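Local coordinates for protein glucose-6-phosphate 1-dehydrogenase (Mycobacterium avium, PDB 4LGV) that probably catalyses the first step of the pentose phosphate pathway, oxidising glucose 6-phosphate to 6-phosphogluconolactone with a nicotinamide coenzyme as hydride acceptor, at residues Asp250-His255 and Val319-Glu324; His255-Leu260 and Trp441-Pro446; Pro371-Leu376 and Ala476-Trp481. All coordinates share one frame; numbering follows the deposited sequence. Where two conformers were deposited one is given.

How the contacts relate
All three contacts belong to the C-terminal domain. Contacts 1 and 2 both use helix 246-264, and their segments share H255; their centres are about 6 Å apart. The helix faces strand 318-323 in contact 1 and helix 434-449 in contact 2. Two probable hydrogen bonds, V251 O to L256 N (2.8 Å) and V252 O to L257 N (3.1 Å), run along it between them. Contact 3 joins the C-terminal tail to strand 373-379 of the same large sheet as contact 1. Its centre is about 18 Å from that of contact 1 and about 22 Å from that of contact 2. In this enzyme family the substrate pocket lies between the domains, so contacts 1 and 2 are probably nearer to it.

Contact 1: residues Asp250-His255 and Val319-Glu324; sequences DVVQNH and VALRTE
V252 packs on V319 and L321, which sit two residues apart on one face of strand 319-323. This is helix-on-sheet packing in the mixed alpha+beta C-terminal domain: helix 246-264 lies against the large mixed sheet.

The strand's backbone bonds lie within the sheet: V319 and L321 pair with A339 and L337 of strand 335-340, and A320 pairs with V296 on the other side.

The polar bonds of the helix segment go elsewhere. The helix widens here, and the N of N254 and of H255 drop out of its regular bonding. D250 O accepts a hydrogen bond from K163 NZ and N254 ND2 bonds D192 OD2, so this turn is tied to the NAD-binding domain, to which both partners belong.

The contact across the two segments is apolar, and all three touching residues are buried. V319 also touches A247 and V248, about one turn earlier on the helix, while A320 points the other way and packs on A467 and L470 of helix 466-470, so the strand has a helix on each face. V252 divides its two methyls between its partners. V252 CG2 lies 4.3 Å from V319 CG2. V252 CG1 meets L321 CD2 tip to tip at 4.1 Å. L321 holds CG between its backbone N and carbonyl carbon; chi1 65° and chi2 84° together turn CD2 toward V252 CG1.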
loop_
_atom_site.group_PDB
_atom_site.type_symbol
_atom_site.label_atom_id
_atom_site.label_comp_id
_atom_site.label_asym_id
_atom_site.label_seq_id
_atom_site.Cartn_x
_atom_site.Cartn_y
_atom_site.Cartn_z
ATOM N N ASP A 250 -36.337 12.639 -7.350
ATOM C CA ASP A 250 -35.977 14.017 -7.644
ATOM C C ASP A 250 -34.466 14.223 -7.618
ATOM O O ASP A 250 -33.935 14.832 -8.507
ATOM C CB ASP A 250 -36.656 14.960 -6.646
ATOM C CG ASP A 250 -36.475 16.405 -7.002
ATOM O OD1 ASP A 250 -36.575 16.735 -8.202
ATOM O OD2 ASP A 250 -36.257 17.230 -6.077
ATOM N N VAL A 251 -33.797 13.736 -6.576
ATOM C CA VAL A 251 -32.344 14.003 -6.359
ATOM C C VAL A 251 -31.425 12.789 -6.249
ATOM O O VAL A 251 -30.219 12.884 -6.544
ATOM C CB VAL A 251 -32.098 14.909 -5.119
ATOM C CG1 VAL A 251 -32.789 16.244 -5.266
ATOM C CG2 VAL A 251 -32.628 14.260 -3.848
ATOM N N VAL A 252 -31.962 11.650 -5.853
ATOM C CA VAL A 252 -31.117 10.488 -5.601
ATOM C C VAL A 252 -30.755 9.704 -6.866
ATOM O O VAL A 252 -29.565 9.477 -7.140
ATOM C CB VAL A 252 -31.736 9.549 -4.550
ATOM C CG1 VAL A 252 -30.865 8.315 -4.340
ATOM C CG2 VAL A 252 -31.871 10.268 -3.225
ATOM N N GLN A 253 -31.780 9.305 -7.608
ATOM C CA GLN A 253 -31.647 8.421 -8.760
ATOM C C GLN A 253 -30.587 8.878 -9.747
ATOM O O GLN A 253 -29.807 8.076 -10.244
ATOM C CB GLN A 253 -33.008 8.275 -9.458
ATOM C CG GLN A 253 -33.007 7.470 -10.760
ATOM C CD GLN A 253 -32.730 8.329 -11.974
ATOM O OE1 GLN A 253 -33.295 9.395 -12.119
ATOM N NE2 GLN A 253 -31.829 7.879 -12.847
ATOM N N ASN A 254 -30.567 10.151 -10.043
ATOM C CA ASN A 254 -29.650 10.715 -11.042
ATOM C C ASN A 254 -28.560 11.548 -10.351
ATOM O O ASN A 254 -27.408 11.157 -10.331
ATOM C CB ASN A 254 -30.430 11.539 -12.081
ATOM C CG ASN A 254 -29.648 11.792 -13.339
ATOM O OD1 ASN A 254 -28.842 10.978 -13.734
ATOM N ND2 ASN A 254 -29.870 12.933 -13.971
ATOM N N HIS A 255 -28.935 12.674 -9.752
ATOM C CA HIS A 255 -27.950 13.637 -9.218
ATOM C C HIS A 255 -26.958 13.040 -8.228
ATOM O O HIS A 255 -25.738 13.059 -8.471
ATOM C CB HIS A 255 -28.690 14.820 -8.583
ATOM C CG HIS A 255 -27.803 15.908 -8.054
ATOM N ND1 HIS A 255 -26.736 16.407 -8.758
ATOM C CD2 HIS A 255 -27.853 16.630 -6.900
ATOM C CE1 HIS A 255 -26.143 17.360 -8.053
ATOM N NE2 HIS A 255 -26.813 17.531 -6.931
ATOM N N VAL A 319 -35.094 11.642 2.344
ATOM C CA VAL A 319 -34.675 10.233 2.379
ATOM C C VAL A 319 -33.313 10.084 2.981
ATOM O O VAL A 319 -32.429 10.850 2.679
ATOM C CB VAL A 319 -34.393 9.604 1.008
ATOM C CG1 VAL A 319 -35.074 8.239 0.894
ATOM C CG2 VAL A 319 -34.816 10.517 -0.106
ATOM N N ALA A 320 -33.128 9.020 3.731
ATOM C CA ALA A 320 -31.828 8.625 4.176
ATOM C C ALA A 320 -31.692 7.143 3.894
ATOM O O ALA A 320 -32.647 6.396 4.088
ATOM C CB ALA A 320 -31.657 8.894 5.635
ATOM N N LEU A 321 -30.526 6.731 3.389
ATOM C CA LEU A 321 -30.350 5.360 2.934
ATOM C C LEU A 321 -28.907 4.876 3.055
ATOM O O LEU A 321 -27.983 5.655 3.244
ATOM C CB LEU A 321 -30.836 5.212 1.508
ATOM C CG LEU A 321 -30.077 5.981 0.425
ATOM C CD1 LEU A 321 -28.813 5.244 -0.081
ATOM C CD2 LEU A 321 -30.992 6.276 -0.748
ATOM N N ARG A 322 -28.745 3.568 2.976
ATOM C CA ARG A 322 -27.453 2.947 3.013
ATOM C C ARG A 322 -27.241 2.194 1.718
ATOM O O ARG A 322 -28.102 1.457 1.305
ATOM C CB ARG A 322 -27.335 1.968 4.198
ATOM C CG ARG A 322 -25.989 1.239 4.292
ATOM C CD ARG A 322 -25.969 0.340 5.536
ATOM N NE ARG A 322 -24.674 -0.309 5.735
ATOM C CZ ARG A 322 -24.200 -0.773 6.907
ATOM N NH1 ARG A 322 -24.891 -0.673 8.043
ATOM N NH2 ARG A 322 -23.008 -1.360 6.949
ATOM N N THR A 323 -26.056 2.335 1.150
ATOM C CA THR A 323 -25.665 1.565 -0.016
ATOM C C THR A 323 -24.163 1.223 0.065
ATOM O O THR A 323 -23.518 1.366 1.122
ATOM C CB THR A 323 -25.990 2.352 -1.302
ATOM O OG1 THR A 323 -25.676 1.556 -2.434
ATOM C CG2 THR A 323 -25.195 3.634 -1.365
ATOM N N GLU A 324 -23.632 0.689 -1.016
ATOM C CA GLU A 324 -22.254 0.247 -1.039
ATOM C C GLU A 324 -21.805 0.058 -2.486
ATOM O O GLU A 324 -22.631 -0.070 -3.393
ATOM C CB GLU A 324 -22.068 -1.078 -0.263
ATOM C CG GLU A 324 -22.775 -2.238 -0.902
ATOM C CD GLU A 324 -22.555 -3.612 -0.271
ATOM O OE1 GLU A 324 -21.401 -4.078 -0.106
ATOM O OE2 GLU A 324 -23.574 -4.243 -0.011
#

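Contact 2: residues His255-Leu260 and Trp441-Pro446; sequences HLLQVL and WRIVQP
L257 reaches across to helix 434-449 and meets two neighbouring residues, I443 and V444. One methyl makes both contacts: L257 CD1 is 4.2 Å from V444 CG1 and 4.4 Å from I443 CG2. L257 and V444 do not meet end on. Their side chains slide past each other in opposite directions, so the methyls touch alongside. L257 has CG anti to its carbonyl carbon (chi1 -74°), and CD1 then continues the chain outward (chi2 177°). That outward run carries CD1 across the gap between the helices. V444 turns CG1 anti to its own carbonyl carbon, and this is the branch that receives L257. The other methyl, V444 CG2, stands farther from L257. The backbones stay well apart, with 9.5 Å between L257 CA and I443 CA.

This is helix-helix packing inside the C-terminal domain. L256 and L260, on adjoining faces of the helix, touch M229 and I227 of strand 222-230, so helix 246-264 packs on both that strand and helix 434-449. L257 also packs on T440, which extends the helix pairing toward the start of helix 434-449.

All three touching residues are buried, and their side chains are wholly apolar. V444 CG1 has a second neighbour on the same helix as L257: it lies 4.2 Å from Q253 CA, about one turn earlier. W441 points away from L257 and packs on L169 and A172 of helix 169-180.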
loop_
_atom_site.group_PDB
_atom_site.type_symbol
_atom_site.label_atom_id
_atom_site.label_comp_id
_atom_site.label_asym_id
_atom_site.label_seq_id
_atom_site.Cartn_x
_atom_site.Cartn_y
_atom_site.Cartn_z
ATOM N N HIS A 255 -28.935 12.674 -9.752
ATOM C CA HIS A 255 -27.950 13.637 -9.218
ATOM C C HIS A 255 -26.958 13.040 -8.228
ATOM O O HIS A 255 -25.738 13.059 -8.471
ATOM C CB HIS A 255 -28.690 14.820 -8.583
ATOM C CG HIS A 255 -27.803 15.908 -8.054
ATOM N ND1 HIS A 255 -26.736 16.407 -8.758
ATOM C CD2 HIS A 255 -27.853 16.630 -6.900
ATOM C CE1 HIS A 255 -26.143 17.360 -8.053
ATOM N NE2 HIS A 255 -26.813 17.531 -6.931
ATOM N N LEU A 256 -27.459 12.508 -7.119
ATOM C CA LEU A 256 -26.578 12.113 -6.047
ATOM C C LEU A 256 -25.807 10.853 -6.383
ATOM O O LEU A 256 -24.647 10.736 -6.022
ATOM C CB LEU A 256 -27.330 11.971 -4.726
ATOM C CG LEU A 256 -27.852 13.245 -4.118
ATOM C CD1 LEU A 256 -28.530 13.019 -2.764
ATOM C CD2 LEU A 256 -26.746 14.262 -3.936
ATOM N N LEU A 257 -26.448 9.898 -7.055
ATOM C CA LEU A 257 -25.707 8.713 -7.512
ATOM C C LEU A 257 -24.648 9.074 -8.544
ATOM O O LEU A 257 -23.570 8.491 -8.567
ATOM C CB LEU A 257 -26.664 7.664 -8.057
ATOM C CG LEU A 257 -27.458 6.915 -6.970
ATOM C CD1 LEU A 257 -28.451 5.943 -7.594
ATOM C CD2 LEU A 257 -26.507 6.152 -6.073
ATOM N N GLN A 258 -24.903 10.074 -9.354
ATOM C CA GLN A 258 -23.870 10.542 -10.300
ATOM C C GLN A 258 -22.692 11.182 -9.543
ATOM O O GLN A 258 -21.564 11.029 -9.936
ATOM C CB GLN A 258 -24.465 11.537 -11.309
ATOM C CG GLN A 258 -25.340 10.867 -12.371
ATOM C CD GLN A 258 -24.565 10.479 -13.607
ATOM O OE1 GLN A 258 -23.649 11.200 -14.043
ATOM N NE2 GLN A 258 -24.928 9.347 -14.202
ATOM N N VAL A 259 -23.005 11.920 -8.481
ATOM C CA VAL A 259 -21.983 12.535 -7.627
ATOM C C VAL A 259 -21.120 11.436 -6.958
ATOM O O VAL A 259 -19.900 11.504 -6.993
ATOM C CB VAL A 259 -22.581 13.421 -6.538
ATOM C CG1 VAL A 259 -21.582 13.713 -5.438
ATOM C CG2 VAL A 259 -23.005 14.747 -7.131
ATOM N N LEU A 260 -21.788 10.419 -6.427
ATOM C CA LEU A 260 -21.085 9.290 -5.861
ATOM C C LEU A 260 -20.151 8.671 -6.886
ATOM O O LEU A 260 -18.990 8.390 -6.601
ATOM C CB LEU A 260 -22.094 8.275 -5.336
ATOM C CG LEU A 260 -21.479 6.976 -4.872
ATOM C CD1 LEU A 260 -20.489 7.262 -3.741
ATOM C CD2 LEU A 260 -22.540 6.034 -4.377
ATOM N N TRP A 441 -31.742 3.298 -11.977
ATOM C CA TRP A 441 -33.130 2.867 -11.751
ATOM C C TRP A 441 -33.177 1.477 -11.106
ATOM O O TRP A 441 -33.931 1.275 -10.166
ATOM C CB TRP A 441 -33.967 2.882 -13.046
ATOM C CG TRP A 441 -34.447 4.296 -13.441
ATOM C CD1 TRP A 441 -34.112 4.984 -14.572
ATOM C CD2 TRP A 441 -35.266 5.157 -12.674
ATOM N NE1 TRP A 441 -34.680 6.221 -14.566
ATOM C CE2 TRP A 441 -35.384 6.370 -13.400
ATOM C CE3 TRP A 441 -35.888 5.050 -11.421
ATOM C CZ2 TRP A 441 -36.129 7.454 -12.933
ATOM C CZ3 TRP A 441 -36.637 6.126 -10.958
ATOM C CH2 TRP A 441 -36.754 7.311 -11.719
ATOM N N ARG A 442 -32.328 0.550 -11.566
ATOM C CA ARG A 442 -32.253 -0.765 -10.921
ATOM C C ARG A 442 -31.913 -0.603 -9.442
ATOM O O ARG A 442 -32.539 -1.217 -8.587
ATOM C CB ARG A 442 -31.181 -1.623 -11.586
ATOM C CG ARG A 442 -30.866 -2.914 -10.826
ATOM C CD ARG A 442 -29.684 -3.675 -11.388
ATOM N NE ARG A 442 -28.412 -2.943 -11.306
ATOM C CZ ARG A 442 -27.684 -2.752 -10.204
ATOM N NH1 ARG A 442 -28.068 -3.205 -9.031
ATOM N NH2 ARG A 442 -26.532 -2.108 -10.274
ATOM N N ILE A 443 -30.938 0.257 -9.148
ATOM C CA ILE A 443 -30.492 0.460 -7.780
ATOM C C ILE A 443 -31.608 0.947 -6.868
ATOM O O ILE A 443 -31.789 0.399 -5.785
ATOM C CB ILE A 443 -29.282 1.410 -7.731
ATOM C CG1 ILE A 443 -28.080 0.707 -8.335
ATOM C CG2 ILE A 443 -28.934 1.798 -6.316
ATOM C CD1 ILE A 443 -26.967 1.630 -8.730
ATOM N N VAL A 444 -32.385 1.928 -7.313
ATOM C CA VAL A 444 -33.415 2.557 -6.438
ATOM C C VAL A 444 -34.763 1.835 -6.457
ATOM O O VAL A 444 -35.590 2.041 -5.584
ATOM C CB VAL A 444 -33.647 4.058 -6.746
ATOM C CG1 VAL A 444 -32.354 4.848 -6.639
ATOM C CG2 VAL A 444 -34.288 4.280 -8.118
ATOM N N GLN A 445 -34.994 0.988 -7.448
ATOM C CA GLN A 445 -36.328 0.398 -7.628
ATOM C C GLN A 445 -36.960 -0.216 -6.354
ATOM O O GLN A 445 -38.127 -0.057 -6.137
ATOM C CB GLN A 445 -36.291 -0.624 -8.762
ATOM C CG GLN A 445 -37.668 -1.070 -9.185
ATOM C CD GLN A 445 -38.426 0.115 -9.734
ATOM O OE1 GLN A 445 -39.584 0.299 -9.412
ATOM N NE2 GLN A 445 -37.732 1.008 -10.458
ATOM N N PRO A 446 -36.180 -0.918 -5.522
ATOM C CA PRO A 446 -36.809 -1.628 -4.410
ATOM C C PRO A 446 -37.427 -0.676 -3.420
ATOM O O PRO A 446 -38.473 -0.976 -2.846
ATOM C CB PRO A 446 -35.651 -2.387 -3.766
ATOM C CG PRO A 446 -34.716 -2.634 -4.891
ATOM C CD PRO A 446 -34.807 -1.402 -5.773
#

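Contact 3: residues Pro371-Leu376 and Ala476-Trp481; sequences PNQIVL and AWQQPW
V375 packs against the indole of W481, and Q373 crosses Q478 at a slant. V375 CG1 is 4.1 Å from W481 CE3 and 4.2 Å from W481 CB, so one methyl spans the ring and the root of the side chain. V375 O also comes near the ring, at 4.1 Å from W481 CZ3, in an oblique approach. The second pair meets through the carbonyl end of one amide and the aliphatic part of the other: Q373 OE1 is 4.0 Å from Q478 CG. The two amide planes stand almost perpendicular, at 87°.

The contact lays the irregular C-terminal tail along strand 373-379 of the large mixed sheet. Q373 and V375 sit on the same face of that strand and both point toward the tail.

Polar bonds hold the glutamine amides and the backbone of W481. Q373 OE1 accepts a hydrogen bond from R351 NH1. Q478 bends at chi2 (-70°), and its NE2 bonds A476 O at 3.0 Å with an N-H...O angle of 154°. The donor sits above the carbonyl plane. W481 N bonds E349 OE2 and W481 O bonds R377 NH1, while R377 and R385 both make cation-pi contacts with the W481 ring. Just before the strand, N372 OD1 and ND2 bond A212 N and N210 OD1 of the second subunit.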
loop_
_atom_site.group_PDB
_atom_site.type_symbol
_atom_site.label_atom_id
_atom_site.label_comp_id
_atom_site.label_asym_id
_atom_site.label_seq_id
_atom_site.Cartn_x
_atom_site.Cartn_y
_atom_site.Cartn_z
ATOM N N PRO A 371 -11.690 10.526 13.707
ATOM C CA PRO A 371 -10.670 10.209 12.736
ATOM C C PRO A 371 -10.585 11.336 11.732
ATOM O O PRO A 371 -11.489 12.176 11.681
ATOM C CB PRO A 371 -11.186 8.921 12.079
ATOM C CG PRO A 371 -12.641 8.956 12.251
ATOM C CD PRO A 371 -12.879 9.653 13.571
ATOM N N ASN A 372 -9.496 11.382 10.991
ATOM C CA ASN A 372 -9.351 12.332 9.908
ATOM C C ASN A 372 -10.538 12.211 8.935
ATOM O O ASN A 372 -11.142 11.116 8.782
ATOM C CB ASN A 372 -8.042 12.082 9.148
ATOM C CG ASN A 372 -6.774 12.374 9.972
ATOM O OD1 ASN A 372 -5.693 12.050 9.530
ATOM N ND2 ASN A 372 -6.894 13.033 11.102
ATOM N N GLN A 373 -10.858 13.316 8.284
ATOM C CA GLN A 373 -11.926 13.341 7.272
ATOM C C GLN A 373 -11.551 14.187 6.073
ATOM O O GLN A 373 -10.896 15.209 6.182
ATOM C CB GLN A 373 -13.194 13.923 7.906
ATOM C CG GLN A 373 -13.814 12.956 8.883
ATOM C CD GLN A 373 -14.884 13.577 9.760
ATOM O OE1 GLN A 373 -15.847 14.152 9.286
ATOM N NE2 GLN A 373 -14.743 13.373 11.048
ATOM N N ILE A 374 -11.990 13.735 4.915
ATOM C CA ILE A 374 -11.921 14.510 3.687
ATOM C C ILE A 374 -13.333 14.949 3.375
ATOM O O ILE A 374 -14.176 14.113 3.181
ATOM C CB ILE A 374 -11.411 13.671 2.532
ATOM C CG1 ILE A 374 -9.973 13.230 2.818
ATOM C CG2 ILE A 374 -11.451 14.472 1.243
ATOM C CD1 ILE A 374 -9.438 12.222 1.823
ATOM N N VAL A 375 -13.573 16.250 3.331
ATOM C CA VAL A 375 -14.900 16.777 3.055
ATOM C C VAL A 375 -14.926 17.538 1.739
ATOM O O VAL A 375 -14.169 18.463 1.542
ATOM C CB VAL A 375 -15.353 17.700 4.168
ATOM C CG1 VAL A 375 -16.811 18.051 3.987
ATOM C CG2 VAL A 375 -15.177 17.046 5.533
ATOM N N LEU A 376 -15.817 17.142 0.851
ATOM C CA LEU A 376 -16.027 17.819 -0.409
ATOM C C LEU A 376 -17.383 18.528 -0.396
ATOM O O LEU A 376 -18.402 17.856 -0.378
ATOM C CB LEU A 376 -16.007 16.789 -1.554
ATOM C CG LEU A 376 -14.775 15.881 -1.632
ATOM C CD1 LEU A 376 -14.944 14.838 -2.691
ATOM C CD2 LEU A 376 -13.526 16.669 -1.930
ATOM N N ALA A 476 -21.532 8.928 13.428
ATOM C CA ALA A 476 -22.654 9.854 13.514
ATOM C C ALA A 476 -22.674 10.826 12.343
ATOM O O ALA A 476 -21.632 11.207 11.817
ATOM C CB ALA A 476 -22.598 10.612 14.831
ATOM N N TRP A 477 -23.865 11.205 11.896
ATOM C CA TRP A 477 -24.000 12.303 10.955
ATOM C C TRP A 477 -23.337 13.536 11.573
ATOM O O TRP A 477 -23.640 13.887 12.701
ATOM C CB TRP A 477 -25.448 12.619 10.698
ATOM C CG TRP A 477 -26.228 11.538 9.961
ATOM C CD1 TRP A 477 -27.167 10.736 10.497
ATOM C CD2 TRP A 477 -26.178 11.214 8.575
ATOM N NE1 TRP A 477 -27.688 9.906 9.550
ATOM C CE2 TRP A 477 -27.081 10.164 8.362
ATOM C CE3 TRP A 477 -25.421 11.660 7.516
ATOM C CZ2 TRP A 477 -27.284 9.590 7.128
ATOM C CZ3 TRP A 477 -25.635 11.089 6.285
ATOM C CH2 TRP A 477 -26.584 10.088 6.104
ATOM N N GLN A 478 -22.426 14.165 10.838
ATOM C CA GLN A 478 -21.694 15.333 11.318
ATOM C C GLN A 478 -22.388 16.608 10.820
ATOM O O GLN A 478 -23.167 16.575 9.846
ATOM C CB GLN A 478 -20.269 15.363 10.758
ATOM C CG GLN A 478 -19.438 14.117 10.993
ATOM C CD GLN A 478 -19.052 13.932 12.442
ATOM O OE1 GLN A 478 -18.448 14.802 13.017
ATOM N NE2 GLN A 478 -19.440 12.803 13.046
ATOM N N GLN A 479 -22.112 17.717 11.497
ATOM C CA GLN A 479 -22.553 19.033 11.005
ATOM C C GLN A 479 -21.839 19.311 9.695
ATOM O O GLN A 479 -20.618 19.210 9.619
ATOM C CB GLN A 479 -22.294 20.202 11.972
ATOM C CG GLN A 479 -23.560 20.867 12.575
ATOM C CD GLN A 479 -24.336 21.854 11.654
ATOM O OE1 GLN A 479 -23.790 22.485 10.721
ATOM N NE2 GLN A 479 -25.628 21.996 11.948
ATOM N N PRO A 480 -22.593 19.683 8.659
ATOM C CA PRO A 480 -21.964 19.908 7.384
ATOM C C PRO A 480 -21.092 21.121 7.376
ATOM O O PRO A 480 -21.347 22.070 8.105
ATOM C CB PRO A 480 -23.139 20.132 6.424
ATOM C CG PRO A 480 -24.282 19.508 7.089
ATOM C CD PRO A 480 -24.054 19.795 8.549
ATOM N N TRP A 481 -20.079 21.080 6.516
ATOM C CA TRP A 481 -19.221 22.203 6.301
ATOM C C TRP A 481 -19.891 23.277 5.451
ATOM O O TRP A 481 -20.013 23.126 4.248
ATOM C CB TRP A 481 -17.932 21.723 5.651
ATOM C CG TRP A 481 -17.003 22.809 5.322
ATOM C CD1 TRP A 481 -16.739 23.915 6.045
ATOM C CD2 TRP A 481 -16.161 22.854 4.188
ATOM N NE1 TRP A 481 -15.797 24.664 5.437
ATOM C CE2 TRP A 481 -15.413 24.038 4.279
ATOM C CE3 TRP A 481 -15.969 22.010 3.083
ATOM C CZ2 TRP A 481 -14.466 24.416 3.291
ATOM C CZ3 TRP A 481 -15.023 22.383 2.113
ATOM C CH2 TRP A 481 -14.301 23.582 2.217
#